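Local coordinates for protein deoxyribodipyrimidine photo-lyase (Oryza sativa Japonica Group, PDB 3UMV) that uses light energy and a bound FAD to split cyclobutane pyrimidine dimers in ultraviolet-damaged DNA back into separate pyrimidines, at residues A[85-90]-A[228-233]; A[201-206]-A[292-297]; A[358-363]-A[403-408]. All coordinates share one frame; numbering follows the deposited sequence. Where two conformers were deposited one is given.

Interaction 1. Residues A[85-90]-A[228-233]; sequences ARRRQL and RVCSEA
Arg-87 lays its guanidinium group against Cys-230, whose CB stands over one face of the plane, off toward the rim and 3.4 Å from NH1. The chain of Arg-87 leaves its helix with CG anti to the backbone N (chi1 166°) and then bends at chi3, which turns the flat group along the end of helix 222-231. At the edge of the guanidinium, in its plane, a water accepts from NE of Arg-87 and donates to the carbonyl O of Cys-230 at 2.8 Å, bridging the two segments. The other half of the contact is apolar. Leu-90 points toward the opposite segment and crosses Val-229 at about a right angle, its CD1 lying 3.8 Å from Val-229 CG1. The same CD1 presses on the methyl of Ala-233, and at 3.5 Å from CB this carbon pair is tighter than usual. Ala-233 CB also approaches the backbone N of Arg-87 (3.7 Å), so this one methyl touches both the start of helix 87-106 and the end of Leu-90. Arg-86, the N-cap residue, gives its backbone N to OE1 of Gln-89 at 3.0 Å, while NE of its side chain makes a salt bridge with Glu-234. Here the N-terminus of helix 87-106, in the alpha/beta photolyase domain, packs against the C-terminal end of helix 222-231, with Ala-85 beside Arg-429, which probably binds FAD.

Interaction 2. Residues A[201-206]-A[292-297]; sequences VEFPEL and HISAQR
Glu-202 and Arg-297 form an end-on, two-pronged salt bridge. NH2 of Arg-297 donates to OE1 of Glu-202 (3.0 Å, 165° at the hydrogen) and NH1 donates to OE2 (3.0 Å), which it meets at the syn lone pair. On its anti side OE2 also accepts from the backbone N of Phe-203 at 2.9 Å, which helps fix the rotation of the carboxylate. Arg-297 bends at chi2 and chi3 (both 55°) to reach it, and Asp-52 and Glu-301 share the same guanidinium. The preceding residue, Gln-296, extends its chain and sends NE2 to the carbonyl O of Val-201 (2.9 Å), the acceptor lying in the amide plane; its OE1 is taken by Trp-54. The ring of Phe-203 packs on the first turn of the helix, with CE1 3.6 Å from Gln-296 CG and CZ 3.5 Å from Ser-294 OG, and it also stacks with Trp-54. The Ser-294 hydroxyl accepts from the backbone N of Arg-297 at 3.0 Å, nearly straight (168°). Ser-294 is thus a classic serine N-cap, and the contact ties the loop after helix 196-199 to the capped first turn of helix 295-305.

Interaction 3. Residues A[358-363]-A[403-408]; sequences KREHIY and ILEWTS. With EDO (1,2-ethanediol), chain F.
Tyr-363 and Trp-406 are joined by a backbone bond, Tyr-363 N to Trp-406 O at 2.9 Å. Arg-359 bends at chi2 (69°), which lets NE donate to Thr-407 O (3.1 Å), while Ser-408 O stands over one face of the guanidinium. A water accepts from Arg-359 NH2 and donates to the carbonyls of Leu-404 and Thr-407; Arg-359 NH1 is held by the backbone of Asp-357 and His-354. A second water links Glu-360 N to Glu-405 O and touches a 1,2-ethanediol, probably from the crystallisation liquor, whose O1 donates to Glu-405 OE1 (2.8 Å). Glu-360 OE2 comes within 3.2 Å of Glu-405 OE1, two acceptors with no hydrogen bond between them, a proximity probably eased by Lys-402 and Tyr-460, which bind Glu-405. His-361 O and Trp-406 NE1 are buried without a hydrogen-bonding partner, although Trp-406 CA makes a CH...O contact with the former at 3.2 Å. His-361 and Tyr-363 turn their edges to the indole face in offset edge-to-face pairs, with planes at 80° and 82°. Trp-406, predicted to carry electrons as a tryptophanyl radical, also meets Trp-378 edge-to-face. The loop between helices 345-353 and 365-369 lies across the C-terminal end of helix 393-405, beside helix 410-424.

How the interactions relate
Along the chain, interactions 1 and 2 interlock: 85-90 comes first, then 201-206, 228-233 and 292-297, whereas interaction 3 follows wholly after both. The centres of interactions 1 and 2 are about 29 Å apart. Those of interactions 1 and 3 are about 32 Å apart, and those of interactions 2 and 3 about 45 Å; none touches another. Segments 85-90 and 201-206 lie within the N-terminal photolyase region, so interactions 1 and 2 each join this region to a later helix, 222-231 and 295-305. Interaction 3 lies within the later helical region, across the chain's centre from interaction 2, and includes a tryptophan of the predicted electron-transfer route.

Interaction 1. Residues A[85-90]-A[228-233]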
loop_
_atom_site.group_PDB
_atom_site.type_symbol
_atom_site.label_atom_id
_atom_site.label_comp_id
_atom_site.label_asym_id
_atom_site.label_seq_id
_atom_site.Cartn_x
_atom_site.Cartn_y
_atom_site.Cartn_z
ATOM N N ALA A 85 -11.276 -6.239 3.257
ATOM C CA ALA A 85 -10.851 -6.794 1.982
ATOM C C ALA A 85 -11.982 -7.620 1.370
ATOM O O ALA A 85 -12.706 -8.329 2.079
ATOM C CB ALA A 85 -9.608 -7.652 2.167
ATOM N N ARG A 86 -12.127 -7.501 0.055
ATOM C CA ARG A 86 -13.146 -8.214 -0.701
ATOM C C ARG A 86 -12.457 -9.298 -1.519
ATOM O O ARG A 86 -11.234 -9.414 -1.494
ATOM C CB ARG A 86 -13.889 -7.263 -1.646
ATOM C CG ARG A 86 -14.405 -5.959 -1.034
ATOM C CD ARG A 86 -15.204 -6.194 0.223
ATOM N NE ARG A 86 -16.211 -5.153 0.454
ATOM C CZ ARG A 86 -15.943 -3.910 0.858
ATOM N NH1 ARG A 86 -14.694 -3.525 1.058
ATOM N NH2 ARG A 86 -16.929 -3.043 1.057
ATOM N N ARG A 87 -13.240 -10.075 -2.262
ATOM C CA ARG A 87 -12.692 -11.156 -3.079
ATOM C C ARG A 87 -11.495 -10.702 -3.900
ATOM O O ARG A 87 -10.471 -11.383 -3.936
ATOM C CB ARG A 87 -13.760 -11.716 -4.020
ATOM C CG ARG A 87 -13.199 -12.583 -5.126
ATOM C CD ARG A 87 -14.313 -13.212 -5.977
ATOM N NE ARG A 87 -15.180 -14.085 -5.198
ATOM C CZ ARG A 87 -14.981 -15.397 -5.057
ATOM N NH1 ARG A 87 -13.940 -15.977 -5.644
ATOM N NH2 ARG A 87 -15.810 -16.126 -4.326
ATOM N N ARG A 88 -11.653 -9.565 -4.574
ATOM C CA ARG A 88 -10.620 -8.978 -5.425
ATOM C C ARG A 88 -9.275 -8.868 -4.733
ATOM O O ARG A 88 -8.252 -9.247 -5.299
ATOM C CB ARG A 88 -11.050 -7.583 -5.897
ATOM C CG ARG A 88 -9.971 -6.809 -6.668
ATOM C CD ARG A 88 -10.546 -5.563 -7.358
ATOM N NE ARG A 88 -11.440 -5.932 -8.453
ATOM C CZ ARG A 88 -12.273 -5.102 -9.071
ATOM N NH1 ARG A 88 -12.350 -3.832 -8.726
ATOM N NH2 ARG A 88 -13.038 -5.558 -10.052
ATOM N N GLN A 89 -9.272 -8.319 -3.526
ATOM C CA GLN A 89 -8.022 -8.109 -2.803
ATOM C C GLN A 89 -7.516 -9.366 -2.114
ATOM O O GLN A 89 -6.298 -9.604 -2.055
ATOM C CB GLN A 89 -8.159 -6.972 -1.789
ATOM C CG GLN A 89 -8.470 -5.609 -2.422
ATOM C CD GLN A 89 -9.954 -5.421 -2.720
ATOM O OE1 GLN A 89 -10.801 -6.243 -2.321
ATOM N NE2 GLN A 89 -10.280 -4.343 -3.435
ATOM N N LEU A 90 -8.445 -10.162 -1.586
ATOM C CA LEU A 90 -8.088 -11.413 -0.929
ATOM C C LEU A 90 -7.497 -12.416 -1.922
ATOM O O LEU A 90 -6.526 -13.129 -1.620
ATOM C CB LEU A 90 -9.312 -11.990 -0.218
ATOM C CG LEU A 90 -9.765 -11.190 1.006
ATOM C CD1 LEU A 90 -11.131 -11.667 1.498
ATOM C CD2 LEU A 90 -8.749 -11.299 2.102
ATOM N N ARG A 228 -12.489 -20.782 -0.021
ATOM C CA ARG A 228 -13.199 -20.527 1.231
ATOM C C ARG A 228 -13.186 -19.053 1.588
ATOM O O ARG A 228 -14.236 -18.441 1.798
ATOM C CB ARG A 228 -12.597 -21.321 2.393
ATOM C CG ARG A 228 -13.320 -21.056 3.704
ATOM C CD ARG A 228 -12.731 -21.819 4.870
ATOM N NE ARG A 228 -11.358 -21.423 5.169
ATOM C CZ ARG A 228 -11.018 -20.327 5.843
ATOM N NH1 ARG A 228 -9.735 -20.053 6.071
ATOM N NH2 ARG A 228 -11.955 -19.496 6.280
ATOM N N VAL A 229 -11.986 -18.494 1.665
ATOM C CA VAL A 229 -11.810 -17.101 2.058
ATOM C C VAL A 229 -12.551 -16.152 1.118
ATOM O O VAL A 229 -13.264 -15.255 1.572
ATOM C CB VAL A 229 -10.313 -16.728 2.165
ATOM C CG1 VAL A 229 -10.134 -15.223 2.255
ATOM C CG2 VAL A 229 -9.693 -17.400 3.374
ATOM N N CYS A 230 -12.398 -16.343 -0.187
ATOM C CA CYS A 230 -13.017 -15.429 -1.136
ATOM C C CYS A 230 -14.547 -15.536 -1.111
ATOM O O CYS A 230 -15.236 -14.535 -1.293
ATOM C CB CYS A 230 -12.495 -15.652 -2.556
ATOM S SG CYS A 230 -10.746 -15.263 -2.789
ATOM N N SER A 231 -15.081 -16.737 -0.891
ATOM C CA SER A 231 -16.532 -16.892 -0.825
ATOM C C SER A 231 -17.123 -16.311 0.463
ATOM O O SER A 231 -18.331 -16.078 0.552
ATOM C CB SER A 231 -16.965 -18.355 -1.022
ATOM O OG SER A 231 -16.709 -19.138 0.132
ATOM N N GLU A 232 -16.269 -16.066 1.454
ATOM C CA GLU A 232 -16.691 -15.393 2.680
ATOM C C GLU A 232 -16.697 -13.877 2.533
ATOM O O GLU A 232 -17.220 -13.169 3.391
ATOM C CB GLU A 232 -15.767 -15.756 3.836
ATOM C CG GLU A 232 -15.967 -17.145 4.389
ATOM C CD GLU A 232 -14.958 -17.463 5.469
ATOM O OE1 GLU A 232 -14.284 -16.517 5.930
ATOM O OE2 GLU A 232 -14.831 -18.647 5.857
ATOM N N ALA A 233 -16.090 -13.380 1.459
ATOM C CA ALA A 233 -16.002 -11.944 1.235
ATOM C C ALA A 233 -16.946 -11.482 0.128
ATOM O O ALA A 233 -17.459 -12.284 -0.651
ATOM C CB ALA A 233 -14.561 -11.545 0.911
HETATM O O HOH W 1 -17.216 -13.885 -3.208
#

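Interaction 2. Residues A[201-206]-A[292-297]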
loop_
_atom_site.group_PDB
_atom_site.type_symbol
_atom_site.label_atom_id
_atom_site.label_comp_id
_atom_site.label_asym_id
_atom_site.label_seq_id
_atom_site.Cartn_x
_atom_site.Cartn_y
_atom_site.Cartn_z
ATOM N N VAL A 201 20.306 2.166 -1.214
ATOM C CA VAL A 201 21.472 1.312 -1.384
ATOM C C VAL A 201 21.014 -0.088 -1.765
ATOM O O VAL A 201 19.837 -0.426 -1.636
ATOM C CB VAL A 201 22.298 1.241 -0.079
ATOM C CG1 VAL A 201 22.676 2.630 0.369
ATOM C CG2 VAL A 201 21.515 0.541 1.022
ATOM N N GLU A 202 21.938 -0.910 -2.240
ATOM C CA GLU A 202 21.584 -2.258 -2.655
ATOM C C GLU A 202 21.268 -3.140 -1.460
ATOM O O GLU A 202 21.657 -2.840 -0.326
ATOM C CB GLU A 202 22.713 -2.881 -3.497
ATOM C CG GLU A 202 22.463 -2.807 -5.021
ATOM C CD GLU A 202 21.230 -3.598 -5.474
ATOM O OE1 GLU A 202 20.850 -3.488 -6.668
ATOM O OE2 GLU A 202 20.642 -4.334 -4.642
ATOM N N PHE A 203 20.574 -4.239 -1.734
ATOM C CA PHE A 203 20.254 -5.251 -0.734
ATOM C C PHE A 203 21.261 -6.398 -0.792
ATOM O O PHE A 203 21.561 -6.906 -1.872
ATOM C CB PHE A 203 18.888 -5.862 -1.036
ATOM C CG PHE A 203 17.716 -4.956 -0.756
ATOM C CD1 PHE A 203 17.252 -4.071 -1.719
ATOM C CD2 PHE A 203 17.058 -5.023 0.465
ATOM C CE1 PHE A 203 16.150 -3.255 -1.462
ATOM C CE2 PHE A 203 15.970 -4.210 0.735
ATOM C CZ PHE A 203 15.505 -3.324 -0.230
ATOM N N PRO A 204 21.757 -6.843 0.371
ATOM C CA PRO A 204 22.600 -8.042 0.358
ATOM C C PRO A 204 21.719 -9.282 0.239
ATOM O O PRO A 204 20.494 -9.176 0.339
ATOM C CB PRO A 204 23.270 -8.006 1.732
ATOM C CG PRO A 204 22.272 -7.325 2.612
ATOM C CD PRO A 204 21.535 -6.326 1.733
ATOM N N GLU A 205 22.336 -10.439 0.022
ATOM C CA GLU A 205 21.616 -11.704 0.032
ATOM C C GLU A 205 21.394 -12.141 1.475
ATOM O O GLU A 205 22.133 -11.730 2.378
ATOM C CB GLU A 205 22.406 -12.787 -0.714
ATOM C CG GLU A 205 22.531 -12.567 -2.212
ATOM C CD GLU A 205 21.210 -12.724 -2.941
ATOM O OE1 GLU A 205 21.081 -12.179 -4.060
ATOM O OE2 GLU A 205 20.303 -13.394 -2.402
ATOM N N LEU A 206 20.383 -12.976 1.684
ATOM C CA LEU A 206 20.124 -13.547 3.002
ATOM C C LEU A 206 21.335 -14.302 3.522
ATOM O O LEU A 206 21.868 -15.175 2.834
ATOM C CB LEU A 206 18.928 -14.500 2.961
ATOM C CG LEU A 206 17.738 -14.112 3.840
ATOM C CD1 LEU A 206 17.188 -12.778 3.399
ATOM C CD2 LEU A 206 16.654 -15.178 3.789
ATOM N N HIS A 292 4.851 -7.121 -2.845
ATOM C CA HIS A 292 5.408 -8.137 -3.752
ATOM C C HIS A 292 6.728 -7.665 -4.345
ATOM O O HIS A 292 7.564 -8.473 -4.783
ATOM C CB HIS A 292 4.466 -8.437 -4.914
ATOM C CG HIS A 292 3.172 -9.063 -4.513
ATOM N ND1 HIS A 292 2.993 -9.733 -3.320
ATOM C CD2 HIS A 292 1.992 -9.140 -5.169
ATOM C CE1 HIS A 292 1.749 -10.160 -3.246
ATOM N NE2 HIS A 292 1.125 -9.836 -4.365
ATOM N N ILE A 293 6.906 -6.352 -4.370
ATOM C CA ILE A 293 8.153 -5.777 -4.834
ATOM C C ILE A 293 8.508 -4.638 -3.911
ATOM O O ILE A 293 7.637 -3.904 -3.431
ATOM C CB ILE A 293 8.084 -5.288 -6.305
ATOM C CG1 ILE A 293 9.493 -5.050 -6.849
ATOM C CG2 ILE A 293 7.224 -4.039 -6.418
ATOM C CD1 ILE A 293 9.526 -4.860 -8.358
ATOM N N SER A 294 9.797 -4.525 -3.622
ATOM C CA SER A 294 10.309 -3.482 -2.745
ATOM C C SER A 294 10.296 -2.129 -3.469
ATOM O O SER A 294 10.734 -2.034 -4.617
ATOM C CB SER A 294 11.747 -3.858 -2.359
ATOM O OG SER A 294 12.479 -2.725 -1.926
ATOM N N ALA A 295 9.808 -1.076 -2.819
ATOM C CA ALA A 295 9.866 0.254 -3.436
ATOM C C ALA A 295 11.320 0.688 -3.628
ATOM O O ALA A 295 11.634 1.380 -4.592
ATOM C CB ALA A 295 9.134 1.278 -2.605
ATOM N N GLN A 296 12.181 0.293 -2.688
ATOM C CA GLN A 296 13.620 0.542 -2.771
ATOM C C GLN A 296 14.213 -0.156 -4.001
ATOM O O GLN A 296 14.996 0.448 -4.740
ATOM C CB GLN A 296 14.306 0.089 -1.472
ATOM C CG GLN A 296 15.802 0.342 -1.407
ATOM C CD GLN A 296 16.337 0.274 0.015
ATOM O OE1 GLN A 296 15.583 0.382 0.994
ATOM N NE2 GLN A 296 17.637 0.087 0.140
ATOM N N ARG A 297 13.824 -1.411 -4.238
ATOM C CA ARG A 297 14.191 -2.078 -5.494
ATOM C C ARG A 297 13.789 -1.259 -6.728
ATOM O O ARG A 297 14.576 -1.121 -7.673
ATOM C CB ARG A 297 13.550 -3.470 -5.584
ATOM C CG ARG A 297 13.673 -4.115 -6.965
ATOM C CD ARG A 297 15.133 -4.175 -7.396
ATOM N NE ARG A 297 15.956 -4.860 -6.408
ATOM C CZ ARG A 297 17.279 -4.782 -6.336
ATOM N NH1 ARG A 297 17.921 -5.449 -5.387
ATOM N NH2 ARG A 297 17.959 -4.037 -7.202
#

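Interaction 3. Residues A[358-363]-A[403-408]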
loop_
_atom_site.group_PDB
_atom_site.type_symbol
_atom_site.label_atom_id
_atom_site.label_comp_id
_atom_site.label_asym_id
_atom_site.label_seq_id
_atom_site.Cartn_x
_atom_site.Cartn_y
_atom_site.Cartn_z
ATOM N N LYS A 358 -25.402 25.568 -0.618
ATOM C CA LYS A 358 -26.191 24.517 -1.244
ATOM C C LYS A 358 -25.377 23.904 -2.382
ATOM O O LYS A 358 -24.784 24.613 -3.204
ATOM C CB LYS A 358 -27.549 25.050 -1.721
ATOM C CG LYS A 358 -27.728 25.076 -3.224
ATOM C CD LYS A 358 -29.117 25.586 -3.603
ATOM C CE LYS A 358 -30.190 24.526 -3.371
ATOM N NZ LYS A 358 -30.029 23.373 -4.304
ATOM N N ARG A 359 -25.286 22.580 -2.380
ATOM C CA ARG A 359 -24.583 21.875 -3.440
ATOM C C ARG A 359 -25.494 21.833 -4.666
ATOM O O ARG A 359 -26.714 21.755 -4.526
ATOM C CB ARG A 359 -24.227 20.449 -2.992
ATOM C CG ARG A 359 -22.970 20.307 -2.116
ATOM C CD ARG A 359 -23.105 20.893 -0.698
ATOM N NE ARG A 359 -21.878 20.588 0.056
ATOM C CZ ARG A 359 -21.199 21.441 0.823
ATOM N NH1 ARG A 359 -21.622 22.680 1.010
ATOM N NH2 ARG A 359 -20.083 21.039 1.420
ATOM N N GLU A 360 -24.910 21.894 -5.858
ATOM C CA GLU A 360 -25.695 21.899 -7.091
ATOM C C GLU A 360 -26.350 20.541 -7.334
ATOM O O GLU A 360 -27.463 20.452 -7.857
ATOM C CB GLU A 360 -24.808 22.290 -8.277
ATOM C CG GLU A 360 -23.585 21.397 -8.447
ATOM C CD GLU A 360 -22.704 21.806 -9.618
ATOM O OE1 GLU A 360 -22.903 22.917 -10.158
ATOM O OE2 GLU A 360 -21.813 21.009 -9.998
ATOM N N HIS A 361 -25.646 19.483 -6.958
ATOM C CA HIS A 361 -26.187 18.132 -6.996
ATOM C C HIS A 361 -25.884 17.422 -5.685
ATOM O O HIS A 361 -24.876 17.699 -5.044
ATOM C CB HIS A 361 -25.563 17.321 -8.133
ATOM C CG HIS A 361 -25.734 17.935 -9.482
ATOM N ND1 HIS A 361 -26.814 17.654 -10.291
ATOM C CD2 HIS A 361 -24.966 18.815 -10.166
ATOM C CE1 HIS A 361 -26.705 18.338 -11.416
ATOM N NE2 HIS A 361 -25.596 19.054 -11.365
ATOM N N ILE A 362 -26.766 16.505 -5.294
ATOM C CA ILE A 362 -26.520 15.630 -4.156
ATOM C C ILE A 362 -26.776 14.204 -4.640
ATOM O O ILE A 362 -27.878 13.894 -5.103
ATOM C CB ILE A 362 -27.436 15.974 -2.947
ATOM C CG1 ILE A 362 -27.106 17.355 -2.367
ATOM C CG2 ILE A 362 -27.280 14.961 -1.839
ATOM C CD1 ILE A 362 -25.793 17.392 -1.587
ATOM N N TYR A 363 -25.754 13.355 -4.590
ATOM C CA TYR A 363 -25.915 11.933 -4.891
ATOM C C TYR A 363 -25.725 11.101 -3.645
ATOM O O TYR A 363 -24.918 11.444 -2.788
ATOM C CB TYR A 363 -24.913 11.467 -5.962
ATOM C CG TYR A 363 -25.197 12.071 -7.308
ATOM C CD1 TYR A 363 -24.341 13.013 -7.868
ATOM C CD2 TYR A 363 -26.354 11.740 -7.996
ATOM C CE1 TYR A 363 -24.627 13.590 -9.090
ATOM C CE2 TYR A 363 -26.644 12.307 -9.212
ATOM C CZ TYR A 363 -25.788 13.226 -9.758
ATOM O OH TYR A 363 -26.096 13.789 -10.976
ATOM N N ILE A 403 -16.947 13.999 -5.529
ATOM C CA ILE A 403 -17.693 13.465 -4.399
ATOM C C ILE A 403 -17.896 14.556 -3.347
ATOM O O ILE A 403 -18.988 14.695 -2.796
ATOM C CB ILE A 403 -17.001 12.232 -3.812
ATOM C CG1 ILE A 403 -16.927 11.133 -4.861
ATOM C CG2 ILE A 403 -17.748 11.723 -2.588
ATOM C CD1 ILE A 403 -16.187 9.885 -4.407
ATOM N N LEU A 404 -16.862 15.362 -3.111
ATOM C CA LEU A 404 -17.001 16.553 -2.262
ATOM C C LEU A 404 -18.083 17.494 -2.796
ATOM O O LEU A 404 -18.917 18.034 -2.040
ATOM C CB LEU A 404 -15.671 17.303 -2.181
ATOM C CG LEU A 404 -15.723 18.668 -1.492
ATOM C CD1 LEU A 404 -16.172 18.516 -0.036
ATOM C CD2 LEU A 404 -14.361 19.355 -1.571
ATOM N N GLU A 405 -18.088 17.683 -4.110
ATOM C CA GLU A 405 -19.020 18.625 -4.723
ATOM C C GLU A 405 -20.475 18.155 -4.702
ATOM O O GLU A 405 -21.385 18.965 -4.761
ATOM C CB GLU A 405 -18.598 18.874 -6.164
ATOM C CG GLU A 405 -19.202 20.113 -6.784
ATOM C CD GLU A 405 -18.614 20.412 -8.147
ATOM O OE1 GLU A 405 -18.936 21.474 -8.702
ATOM O OE2 GLU A 405 -17.813 19.601 -8.654
ATOM N N TRP A 406 -20.689 16.847 -4.632
ATOM C CA TRP A 406 -22.027 16.291 -4.761
ATOM C C TRP A 406 -22.491 15.567 -3.501
ATOM O O TRP A 406 -23.349 14.697 -3.569
ATOM C CB TRP A 406 -22.086 15.304 -5.936
ATOM C CG TRP A 406 -21.698 15.902 -7.246
ATOM C CD1 TRP A 406 -21.800 17.214 -7.622
ATOM C CD2 TRP A 406 -21.114 15.210 -8.349
ATOM N NE1 TRP A 406 -21.325 17.371 -8.911
ATOM C CE2 TRP A 406 -20.897 16.152 -9.371
ATOM C CE3 TRP A 406 -20.748 13.878 -8.571
ATOM C CZ2 TRP A 406 -20.328 15.802 -10.598
ATOM C CZ3 TRP A 406 -20.198 13.531 -9.801
ATOM C CH2 TRP A 406 -19.987 14.490 -10.787
ATOM N N THR A 407 -21.914 15.894 -2.353
ATOM C CA THR A 407 -22.434 15.327 -1.116
ATOM C C THR A 407 -22.683 16.414 -0.087
ATOM O O THR A 407 -22.244 17.554 -0.253
ATOM C CB THR A 407 -21.540 14.203 -0.546
ATOM O OG1 THR A 407 -20.223 14.708 -0.303
ATOM C CG2 THR A 407 -21.462 13.036 -1.525
ATOM N N SER A 408 -23.408 16.064 0.968
ATOM C CA SER A 408 -23.890 17.055 1.927
ATOM C C SER A 408 -22.787 17.799 2.693
ATOM O O SER A 408 -22.973 18.954 3.086
ATOM C CB SER A 408 -24.896 16.423 2.903
ATOM O OG SER A 408 -24.285 15.388 3.657
HETATM C C1 EDO F . -19.624 24.454 -7.048
HETATM O O1 EDO F . -20.277 23.242 -7.015
HETATM C C2 EDO F . -18.415 24.589 -6.431
HETATM O O2 EDO F . -17.733 25.778 -6.525
HETATM O O HOH W 2 -19.655 18.171 0.523
HETATM O O HOH W 3 -22.061 21.817 -5.623
#